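Local structure of uncharacterized protein (Xanthomonas campestris pv. vesicatoria, 4FC9) at residues A[82-85]-A[86-89]; A[130-133]-A[134-137]; A[162-165]-A[166-170]. The protein is a type III effector secreted into the plant host, whose all-helical bilobal C-terminal domain, described here, probably serves as its E3 ubiquitin ligase part. All blocks are in the same frame, centred on the assembly; numbering follows the deposited sequence.

The three contacts follow one another along the chain yet meet in space within the helical C-terminal domain of the effector. Contact 1 lies on helix 79-88, contact 3 on helix 152-171, and contact 2 in the loop that follows helix 112-129; their centres are about 11 Å (1 and 2), 14 Å (1 and 3) and 15 Å (2 and 3) apart. Contacts 1 and 3 are joined by a salt bridge, Glu87 OE2 to Arg165 NH2 at 2.6 Å, with Met84 packed against the same arginine. Contact 2 rests on contact 1, Ser88 CB lying 3.3 Å from Gly134 N, and reaches contact 3 through a probable hydrogen bond of 2.6 Å between Ala131 O and Thr164 OG1.

Contact 1 (A[82-85]-A[86-89]); sequences RDML and AESR. With EDO (1,2-ethanediol), chain E.
Leu85 O takes three donors, one strong and two weak, near the C-terminal end of helix 79-88. Ser88 OG donates to Leu85 O at 2.6 Å. Ser88 N adds a weak bond to Leu85 O at 3.3 Å. Another weak one runs from Arg89 N to Leu85 O at 3.5 Å. The first is the familiar serine-to-backbone bond within a helix turn: with OG set between its own N and carbonyl carbon (chi1 72°), the hydroxyl folds back onto the carbonyl three residues earlier. The same Ser88 N keeps its regular helical bond to Met84 O (2.9 Å), leaving Leu85 O a minor share; Glu87 N likewise bonds Asp83 O. Arg89 turns back beside Leu85, the two side chains running the same way, and Arg89 NH2 comes 3.6 Å from Leu85 CD2 while bonding weakly to Ser88 OG. Arg89 NH1 donates to Tyr144 O, and the guanidinium makes a cation-pi contact with Phe142. Met84, a buried selenomethionine, packs on Met161 of helix 152-171; Glu87 has Arg165 as salt-bridge partner. A 1,2-ethanediol, probably from the crystallisation liquor, lies with O2 3.4 Å from Arg82 CD, and its O1 donates to Asp83 OD1 at 2.8 Å.

Contact 2 (A[130-133]-A[134-137]); sequences SAHL and GIVD
Ser130 touches Ile135 through its backbone carbon, Ser130 CA lying 3.7 Å from Ile135 CG2, just where the chain leaves helix 112-129. Its OG bonds back to Lys126 O, and its carbonyl receives Lys157 NZ. Ala131 is the centre of an inverse gamma turn, closed by a weak bond from His132 N to Ser130 O. His132 turns the ND1 edge of its ring to the Gly134 N-H: a chi1 of 65° tucks the ring back over its own backbone, and His132 ND1 accepts Gly134 N at 2.9 Å, the donor tilted 18° out of the ring plane. Ile135 CG2 sits over one face of the His132 ring in a CH-pi contact, 4.1 Å from the centroid, and Phe93 meets the imidazole edge to face. Leu133 sends its side chain onto Met84 and Leu85 of helix 79-88 and Met161 of helix 152-171, so the loop is wedged against two helices. A water lies 2.8 Å from Leu133 O and 2.7 Å from Ile135 O and can bridge the two carbonyls, though it probably cannot serve all its neighbours at once. Since ND1 accepts a backbone N-H, a neutral His132 would probably carry its proton on NE2, the ND1-protonated form being disfavoured.

Contact 3 (A[162-165]-A[166-170]); sequences WKTR and ELIVH
Glu166 lays its CG over the six-membered ring of Trp162, one turn earlier on helix 152-171, in a CH-pi contact 3.5 Å from the centroid and 10° off the ring normal. Bending at chi2 (-56°) keeps the acid close to the indole, carboxylate and ring planes lying 22° apart. Both carboxylate oxygens are supplied with donors. Glu166 OE1 pairs with Arg176 in a salt bridge, while Glu166 OE2 accepts from a water at 2.8 Å and forms a salt bridge with Arg165 NH1 at 3.3 Å. The same water accepts a weak bond from Trp162 NE1 (3.2 Å), so it ties the indole N-H to the acid. Arg165 is well provided for as well: NH1 also reaches Pro180 O, and NH2 pairs with Glu87 of helix 79-88. Two acids and a carbonyl bind this buried guanidinium, and its charge would probably help keep Glu166 and Glu87 ionised. Along the backbone the peptide N-H groups of Glu166, Leu167, Ile168 and Val169 are each bonded to the carbonyl four residues earlier; the shortest, Leu167 N to Lys163 O, measures 2.8 Å. Thr164 OG1 has two carbonyl acceptors in reach, Gln160 O and Ala131 O, and its single proton can serve only one fully. Lys163 NZ reaches Glu38 on helix 32-49, and its aliphatic stem runs alongside Leu167, Lys163 CG lying 3.8 Å from Leu167 CD1. Thr164 and Ile168 both touch Phe93 of helix 91-101, and Thr164 CG2 lies 4.1 Å from Ile168 CD1.

Contact 1 (A[82-85]-A[86-89])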
loop_
_atom_site.group_PDB
_atom_site.type_symbol
_atom_site.label_atom_id
_atom_site.label_comp_id
_atom_site.label_asym_id
_atom_site.label_seq_id
_atom_site.Cartn_x
_atom_site.Cartn_y
_atom_site.Cartn_z
ATOM N N ARG A 82 3.449 -8.439 -10.820
ATOM C CA ARG A 82 3.987 -9.752 -10.511
ATOM C C ARG A 82 5.103 -9.589 -9.482
ATOM O O ARG A 82 5.214 -10.388 -8.554
ATOM C CB ARG A 82 4.485 -10.471 -11.771
ATOM C CG ARG A 82 4.748 -11.959 -11.548
ATOM C CD ARG A 82 5.047 -12.729 -12.845
ATOM N NE ARG A 82 3.854 -13.320 -13.458
ATOM C CZ ARG A 82 3.364 -14.523 -13.161
ATOM N NH1 ARG A 82 3.951 -15.280 -12.244
ATOM N NH2 ARG A 82 2.279 -14.971 -13.778
ATOM N N ASP A 83 5.905 -8.535 -9.638
ATOM C CA ASP A 83 6.994 -8.236 -8.703
ATOM C C ASP A 83 6.481 -7.948 -7.301
ATOM O O ASP A 83 6.963 -8.516 -6.323
ATOM C CB ASP A 83 7.807 -7.027 -9.171
ATOM C CG ASP A 83 8.634 -7.316 -10.400
ATOM O OD1 ASP A 83 8.800 -8.502 -10.753
ATOM O OD2 ASP A 83 9.131 -6.348 -11.011
HETATM N N MSE A 84 5.513 -7.046 -7.210
HETATM C CA MSE A 84 5.005 -6.612 -5.914
HETATM C C MSE A 84 4.227 -7.713 -5.219
HETATM O O MSE A 84 4.225 -7.793 -3.999
HETATM C CB MSE A 84 4.153 -5.355 -6.059
HETATM C CG MSE A 84 4.961 -4.135 -6.456
HETATM SE SE MSE A 84 4.021 -2.481 -6.072
HETATM C CE MSE A 84 2.497 -2.763 -7.219
ATOM N N LEU A 85 3.577 -8.565 -6.000
ATOM C CA LEU A 85 2.928 -9.747 -5.446
ATOM C C LEU A 85 3.938 -10.581 -4.668
ATOM O O LEU A 85 3.680 -10.981 -3.537
ATOM C CB LEU A 85 2.259 -10.578 -6.550
ATOM C CG LEU A 85 0.843 -10.142 -6.949
ATOM C CD1 LEU A 85 0.373 -10.842 -8.217
ATOM C CD2 LEU A 85 -0.135 -10.386 -5.804
ATOM N N ALA A 86 5.099 -10.821 -5.266
ATOM C CA ALA A 86 6.143 -11.602 -4.614
ATOM C C ALA A 86 6.682 -10.914 -3.365
ATOM O O ALA A 86 6.878 -11.563 -2.337
ATOM C CB ALA A 86 7.272 -11.904 -5.586
ATOM N N GLU A 87 6.920 -9.608 -3.461
ATOM C CA GLU A 87 7.386 -8.820 -2.320
ATOM C C GLU A 87 6.417 -8.908 -1.145
ATOM O O GLU A 87 6.831 -8.971 0.008
ATOM C CB GLU A 87 7.580 -7.352 -2.713
ATOM C CG GLU A 87 8.770 -7.090 -3.606
ATOM C CD GLU A 87 8.859 -5.643 -4.039
ATOM O OE1 GLU A 87 8.125 -4.805 -3.480
ATOM O OE2 GLU A 87 9.654 -5.340 -4.946
ATOM N N SER A 88 5.124 -8.927 -1.446
ATOM C CA SER A 88 4.104 -8.950 -0.406
ATOM C C SER A 88 4.056 -10.291 0.334
ATOM O O SER A 88 3.453 -10.396 1.399
ATOM C CB SER A 88 2.736 -8.598 -0.986
ATOM O OG SER A 88 2.235 -9.654 -1.785
ATOM N N ARG A 89 4.699 -11.306 -0.230
ATOM C CA ARG A 89 4.814 -12.603 0.422
ATOM C C ARG A 89 6.122 -12.713 1.192
ATOM O O ARG A 89 6.350 -13.684 1.909
ATOM C CB ARG A 89 4.748 -13.724 -0.613
ATOM C CG ARG A 89 3.374 -14.344 -0.794
ATOM C CD ARG A 89 2.392 -13.368 -1.381
ATOM N NE ARG A 89 1.369 -14.043 -2.172
ATOM C CZ ARG A 89 0.343 -13.431 -2.758
ATOM N NH1 ARG A 89 -0.536 -14.135 -3.467
ATOM N NH2 ARG A 89 0.190 -12.117 -2.638
HETATM C C1 EDO E . 7.753 -10.100 -13.657
HETATM O O1 EDO E . 8.887 -9.265 -13.398
HETATM C C2 EDO E . 7.565 -10.247 -15.162
HETATM O O2 EDO E . 6.403 -11.043 -15.420
#

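Contact 2 (A[130-133]-A[134-137])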
loop_
_atom_site.group_PDB
_atom_site.type_symbol
_atom_site.label_atom_id
_atom_site.label_comp_id
_atom_site.label_asym_id
_atom_site.label_seq_id
_atom_site.Cartn_x
_atom_site.Cartn_y
_atom_site.Cartn_z
ATOM N N SER A 130 -2.653 -3.717 6.408
ATOM C CA SER A 130 -3.237 -4.327 5.219
ATOM C C SER A 130 -3.056 -3.496 3.948
ATOM O O SER A 130 -3.710 -3.751 2.936
ATOM C CB SER A 130 -4.720 -4.619 5.452
ATOM O OG SER A 130 -5.435 -3.431 5.750
ATOM N N ALA A 131 -2.163 -2.512 3.996
ATOM C CA ALA A 131 -1.879 -1.682 2.824
ATOM C C ALA A 131 -0.879 -2.356 1.893
ATOM O O ALA A 131 0.138 -1.766 1.532
ATOM C CB ALA A 131 -1.368 -0.319 3.251
ATOM N N HIS A 132 -1.168 -3.596 1.510
ATOM C CA HIS A 132 -0.311 -4.335 0.585
ATOM C C HIS A 132 -1.045 -5.505 -0.070
ATOM O O HIS A 132 -2.196 -5.793 0.258
ATOM C CB HIS A 132 0.983 -4.792 1.268
ATOM C CG HIS A 132 0.778 -5.780 2.372
ATOM N ND1 HIS A 132 0.605 -7.127 2.140
ATOM C CD2 HIS A 132 0.733 -5.623 3.717
ATOM C CE1 HIS A 132 0.457 -7.756 3.293
ATOM N NE2 HIS A 132 0.530 -6.865 4.264
ATOM N N LEU A 133 -0.371 -6.169 -1.005
ATOM C CA LEU A 133 -1.002 -7.171 -1.860
ATOM C C LEU A 133 -0.901 -8.585 -1.313
ATOM O O LEU A 133 -1.248 -9.540 -1.997
ATOM C CB LEU A 133 -0.401 -7.123 -3.270
ATOM C CG LEU A 133 -0.683 -5.882 -4.118
ATOM C CD1 LEU A 133 0.232 -5.858 -5.317
ATOM C CD2 LEU A 133 -2.138 -5.857 -4.551
ATOM N N GLY A 134 -0.436 -8.721 -0.081
ATOM C CA GLY A 134 -0.213 -10.036 0.494
ATOM C C GLY A 134 -1.180 -10.412 1.597
ATOM O O GLY A 134 -0.937 -11.357 2.346
ATOM N N ILE A 135 -2.283 -9.677 1.693
ATOM C CA ILE A 135 -3.272 -9.924 2.732
ATOM C C ILE A 135 -4.110 -11.163 2.433
ATOM O O ILE A 135 -4.245 -11.577 1.282
ATOM C CB ILE A 135 -4.193 -8.708 2.925
ATOM C CG1 ILE A 135 -4.979 -8.426 1.643
ATOM C CG2 ILE A 135 -3.373 -7.485 3.342
ATOM C CD1 ILE A 135 -6.004 -7.323 1.794
ATOM N N VAL A 136 -4.668 -11.759 3.481
ATOM C CA VAL A 136 -5.419 -12.997 3.330
ATOM C C VAL A 136 -6.894 -12.830 3.688
ATOM O O VAL A 136 -7.262 -11.926 4.440
ATOM C CB VAL A 136 -4.788 -14.145 4.155
ATOM C CG1 VAL A 136 -3.424 -14.509 3.587
ATOM C CG2 VAL A 136 -4.676 -13.755 5.623
ATOM N N ASP A 137 -7.737 -13.699 3.137
ATOM C CA ASP A 137 -9.163 -13.651 3.419
ATOM C C ASP A 137 -9.491 -14.423 4.691
ATOM O O ASP A 137 -8.593 -14.889 5.392
ATOM C CB ASP A 137 -9.975 -14.174 2.230
ATOM C CG ASP A 137 -9.633 -15.615 1.860
ATOM O OD1 ASP A 137 -9.169 -16.385 2.726
ATOM O OD2 ASP A 137 -9.846 -15.981 0.687
HETATM O O HOH W 1 -3.149 -11.464 -1.164
#

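Contact 3 (A[162-165]-A[166-170])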
loop_
_atom_site.group_PDB
_atom_site.type_symbol
_atom_site.label_atom_id
_atom_site.label_comp_id
_atom_site.label_asym_id
_atom_site.label_seq_id
_atom_site.Cartn_x
_atom_site.Cartn_y
_atom_site.Cartn_z
ATOM N N TRP A 162 2.312 0.303 -3.501
ATOM C CA TRP A 162 3.384 1.110 -4.054
ATOM C C TRP A 162 3.802 2.164 -3.044
ATOM O O TRP A 162 4.988 2.339 -2.779
ATOM C CB TRP A 162 2.990 1.774 -5.368
ATOM C CG TRP A 162 4.150 2.508 -5.971
ATOM C CD1 TRP A 162 5.084 2.004 -6.831
ATOM C CD2 TRP A 162 4.525 3.869 -5.725
ATOM N NE1 TRP A 162 6.004 2.973 -7.151
ATOM C CE2 TRP A 162 5.683 4.127 -6.485
ATOM C CE3 TRP A 162 3.986 4.898 -4.945
ATOM C CZ2 TRP A 162 6.314 5.373 -6.484
ATOM C CZ3 TRP A 162 4.611 6.133 -4.947
ATOM C CH2 TRP A 162 5.763 6.360 -5.710
ATOM N N LYS A 163 2.821 2.855 -2.473
ATOM C CA LYS A 163 3.104 3.834 -1.434
ATOM C C LYS A 163 3.787 3.176 -0.246
ATOM O O LYS A 163 4.782 3.685 0.256
ATOM C CB LYS A 163 1.832 4.533 -0.970
ATOM C CG LYS A 163 2.070 5.469 0.197
ATOM C CD LYS A 163 1.098 6.624 0.178
ATOM C CE LYS A 163 0.147 6.554 1.347
ATOM N NZ LYS A 163 -0.766 7.732 1.365
ATOM N N THR A 164 3.255 2.037 0.185
ATOM C CA THR A 164 3.798 1.307 1.330
ATOM C C THR A 164 5.284 0.996 1.175
ATOM O O THR A 164 6.072 1.255 2.079
ATOM C CB THR A 164 3.026 -0.003 1.586
ATOM O OG1 THR A 164 1.704 0.305 2.037
ATOM C CG2 THR A 164 3.725 -0.836 2.647
ATOM N N ARG A 165 5.668 0.450 0.025
ATOM C CA ARG A 165 7.056 0.067 -0.199
ATOM C C ARG A 165 7.963 1.290 -0.343
ATOM O O ARG A 165 9.128 1.256 0.047
ATOM C CB ARG A 165 7.190 -0.887 -1.401
ATOM C CG ARG A 165 6.910 -0.260 -2.750
ATOM C CD ARG A 165 6.670 -1.306 -3.841
ATOM N NE ARG A 165 7.810 -2.192 -4.087
ATOM C CZ ARG A 165 8.877 -1.869 -4.817
ATOM N NH1 ARG A 165 8.981 -0.663 -5.360
ATOM N NH2 ARG A 165 9.850 -2.750 -4.993
ATOM N N GLU A 166 7.421 2.381 -0.874
ATOM C CA GLU A 166 8.192 3.611 -0.982
ATOM C C GLU A 166 8.383 4.280 0.385
ATOM O O GLU A 166 9.414 4.900 0.638
ATOM C CB GLU A 166 7.559 4.572 -1.994
ATOM C CG GLU A 166 7.551 4.037 -3.428
ATOM C CD GLU A 166 8.935 3.660 -3.928
ATOM O OE1 GLU A 166 9.852 4.501 -3.811
ATOM O OE2 GLU A 166 9.106 2.525 -4.429
ATOM N N LEU A 167 7.397 4.146 1.267
ATOM C CA LEU A 167 7.533 4.657 2.630
ATOM C C LEU A 167 8.558 3.843 3.426
ATOM O O LEU A 167 9.324 4.394 4.220
ATOM C CB LEU A 167 6.178 4.692 3.348
ATOM C CG LEU A 167 5.167 5.736 2.856
ATOM C CD1 LEU A 167 3.818 5.548 3.529
ATOM C CD2 LEU A 167 5.678 7.152 3.083
ATOM N N ILE A 168 8.575 2.532 3.202
ATOM C CA ILE A 168 9.564 1.655 3.823
ATOM C C ILE A 168 10.983 2.051 3.417
ATOM O O ILE A 168 11.870 2.154 4.262
ATOM C CB ILE A 168 9.301 0.171 3.474
ATOM C CG1 ILE A 168 8.064 -0.334 4.219
ATOM C CG2 ILE A 168 10.505 -0.684 3.815
ATOM C CD1 ILE A 168 7.557 -1.680 3.743
ATOM N N VAL A 169 11.183 2.296 2.123
ATOM C CA VAL A 169 12.499 2.658 1.599
ATOM C C VAL A 169 12.935 4.057 2.031
ATOM O O VAL A 169 14.120 4.318 2.223
ATOM C CB VAL A 169 12.536 2.532 0.062
ATOM C CG1 VAL A 169 13.838 3.075 -0.508
ATOM C CG2 VAL A 169 12.342 1.081 -0.338
ATOM N N HIS A 170 11.977 4.956 2.203
ATOM C CA HIS A 170 12.313 6.279 2.700
ATOM C C HIS A 170 12.840 6.185 4.124
ATOM O O HIS A 170 13.820 6.841 4.488
ATOM C CB HIS A 170 11.104 7.207 2.669
ATOM C CG HIS A 170 11.439 8.617 3.030
ATOM N ND1 HIS A 170 11.408 9.079 4.327
ATOM C CD2 HIS A 170 11.855 9.657 2.268
ATOM C CE1 HIS A 170 11.777 10.348 4.348
ATOM N NE2 HIS A 170 12.049 10.723 3.109
HETATM O O HOH W 2 9.220 2.747 -7.194
#